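Local coordinates for glycosylation Associate Protein 1 (Streptococcus agalactiae serotype V, PDB 6OYC) that probably acts, as a GT-B-like accessory Sec system protein in a complex with its Gap partners, in the glycosylation and accessory Sec export of proteins, at residues K215-L220 / V243-K248. Residues are numbered along the deposited sequence; the frame is centred on the assembly and turned at random.
Sequences KYLTYL and VGNTSK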
loop_
_atom_site.group_PDB
_atom_site.type_symbol
_atom_site.label_atom_id
_atom_site.label_comp_id
_atom_site.label_asym_id
_atom_site.label_seq_id
_atom_site.Cartn_x
_atom_site.Cartn_y
_atom_site.Cartn_z
ATOM N N LYS A 215 5.784 8.170 -24.214
ATOM C CA LYS A 215 6.549 8.889 -23.201
ATOM C C LYS A 215 7.622 7.999 -22.581
ATOM O O LYS A 215 8.755 8.445 -22.373
ATOM C CB LYS A 215 5.614 9.446 -22.128
ATOM C CG LYS A 215 4.637 10.473 -22.653
ATOM C CD LYS A 215 5.373 11.596 -23.379
ATOM C CE LYS A 215 6.161 12.467 -22.419
ATOM N NZ LYS A 215 7.150 13.354 -23.128
ATOM N N TYR A 216 7.308 6.728 -22.306
ATOM C CA TYR A 216 8.325 5.863 -21.707
ATOM C C TYR A 216 9.507 5.651 -22.652
ATOM O O TYR A 216 10.675 5.722 -22.239
ATOM C CB TYR A 216 7.751 4.509 -21.302
ATOM C CG TYR A 216 8.863 3.608 -20.833
ATOM C CD1 TYR A 216 9.536 3.880 -19.648
ATOM C CD2 TYR A 216 9.285 2.524 -21.592
ATOM C CE1 TYR A 216 10.572 3.081 -19.204
ATOM C CE2 TYR A 216 10.326 1.710 -21.159
ATOM C CZ TYR A 216 10.972 2.000 -19.963
ATOM O OH TYR A 216 12.015 1.216 -19.504
ATOM N N LEU A 217 9.231 5.357 -23.925
ATOM C CA LEU A 217 10.348 5.104 -24.825
ATOM C C LEU A 217 11.216 6.348 -24.978
ATOM O O LEU A 217 12.443 6.240 -25.059
ATOM C CB LEU A 217 9.836 4.591 -26.169
ATOM C CG LEU A 217 9.071 3.273 -25.997
ATOM C CD1 LEU A 217 8.523 2.772 -27.324
ATOM C CD2 LEU A 217 9.903 2.191 -25.303
ATOM N N THR A 218 10.613 7.536 -24.941
ATOM C CA THR A 218 11.423 8.748 -24.906
ATOM C C THR A 218 12.292 8.798 -23.654
ATOM O O THR A 218 13.479 9.143 -23.735
ATOM C CB THR A 218 10.535 9.987 -24.983
ATOM O OG1 THR A 218 9.865 10.025 -26.250
ATOM C CG2 THR A 218 11.373 11.242 -24.808
ATOM N N TYR A 219 11.725 8.461 -22.485
ATOM C CA TYR A 219 12.527 8.449 -21.261
ATOM C C TYR A 219 13.688 7.478 -21.406
ATOM O O TYR A 219 14.826 7.778 -21.028
ATOM C CB TYR A 219 11.667 8.064 -20.045
ATOM C CG TYR A 219 12.478 7.970 -18.749
ATOM C CD1 TYR A 219 12.657 9.088 -17.936
ATOM C CD2 TYR A 219 13.081 6.776 -18.354
ATOM C CE1 TYR A 219 13.412 9.019 -16.761
ATOM C CE2 TYR A 219 13.850 6.700 -17.176
ATOM C CZ TYR A 219 14.002 7.824 -16.391
ATOM O OH TYR A 219 14.743 7.770 -15.228
ATOM N N LEU A 220 13.394 6.288 -21.922
ATOM C CA LEU A 220 14.403 5.260 -22.115
ATOM C C LEU A 220 15.528 5.778 -22.988
ATOM O O LEU A 220 16.709 5.665 -22.634
ATOM C CB LEU A 220 13.760 4.037 -22.751
ATOM C CG LEU A 220 14.664 2.857 -23.048
ATOM C CD1 LEU A 220 15.291 2.342 -21.766
ATOM C CD2 LEU A 220 13.837 1.781 -23.715
ATOM N N VAL A 243 9.997 -4.410 -20.980
ATOM C CA VAL A 243 10.965 -5.494 -21.066
ATOM C C VAL A 243 11.219 -5.886 -22.517
ATOM O O VAL A 243 12.353 -6.178 -22.897
ATOM C CB VAL A 243 10.487 -6.693 -20.220
ATOM C CG1 VAL A 243 11.494 -7.816 -20.259
ATOM C CG2 VAL A 243 10.256 -6.264 -18.783
ATOM N N GLY A 244 10.184 -5.877 -23.361
ATOM C CA GLY A 244 10.393 -6.200 -24.764
ATOM C C GLY A 244 11.362 -5.250 -25.445
ATOM O O GLY A 244 12.117 -5.648 -26.335
ATOM N N ASN A 245 11.376 -3.991 -25.020
ATOM C CA ASN A 245 12.186 -2.952 -25.651
ATOM C C ASN A 245 13.477 -2.679 -24.885
ATOM O O ASN A 245 13.920 -1.528 -24.838
ATOM C CB ASN A 245 11.376 -1.660 -25.773
ATOM C CG ASN A 245 10.031 -1.848 -26.467
ATOM O OD1 ASN A 245 9.086 -1.101 -26.217
ATOM N ND2 ASN A 245 9.949 -2.840 -27.354
ATOM N N THR A 246 14.105 -3.681 -24.261
ATOM C CA THR A 246 15.075 -3.434 -23.195
ATOM C C THR A 246 16.537 -3.521 -23.639
ATOM O O THR A 246 17.420 -3.728 -22.793
ATOM C CB THR A 246 14.859 -4.400 -22.030
ATOM O OG1 THR A 246 15.630 -3.961 -20.905
ATOM C CG2 THR A 246 15.307 -5.831 -22.408
ATOM N N SER A 247 16.831 -3.356 -24.928
ATOM C CA SER A 247 18.208 -3.579 -25.349
ATOM C C SER A 247 19.190 -2.579 -24.737
ATOM O O SER A 247 20.384 -2.885 -24.658
ATOM C CB SER A 247 18.297 -3.561 -26.874
ATOM O OG SER A 247 18.096 -4.864 -27.396
ATOM N N LYS A 248 18.720 -1.424 -24.252
ATOM C CA LYS A 248 19.643 -0.350 -23.881
ATOM C C LYS A 248 20.510 -0.718 -22.675
ATOM O O LYS A 248 21.714 -0.450 -22.677
ATOM C CB LYS A 248 18.874 0.948 -23.617
ATOM C CG LYS A 248 19.732 2.225 -23.693
ATOM C CD LYS A 248 18.867 3.476 -23.948
ATOM C CE LYS A 248 19.694 4.767 -24.042
ATOM N NZ LYS A 248 19.871 5.347 -25.417
#
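Leu217 meets Asn245 where one side of a helix packs against a loop by van der Waals contact, largely of aliphatic carbons with carbonyl oxygens, with no hydrogen bond between the two segments. The side chains cross at about a right angle, and CD2 of Leu217 lies 4.1 Å from CB of Asn245. Asn245 is poorly ordered, so the placing of its amide carries little weight.

Three residues on, Leu220 is buried and contributes most to the interface. Its CG stands anti to the backbone N (chi1 179°), which carries the methyls across to the loop: CD2 comes to 3.5 Å from the carbonyl O of Asn245, while CD1 is 4.3 Å from CB of Lys248. The Lys248 chain runs extended back to the helix, bringing CD to 3.3 Å from the carbonyl O of Leu220. A bend at chi4 (106°) then turns NZ to a weak hydrogen bond with His221 O.

Parallel neighbours 229-233 and 250-255, joined through helix 239-242, form a beta-alpha-beta crossover, consistent with a Rossmann-like half of a GT-B-type fold. The loop returning to the second strand thus packs on helix 208-223, which precedes the first; Leu220 also rests on Ile230 of strand 229-233.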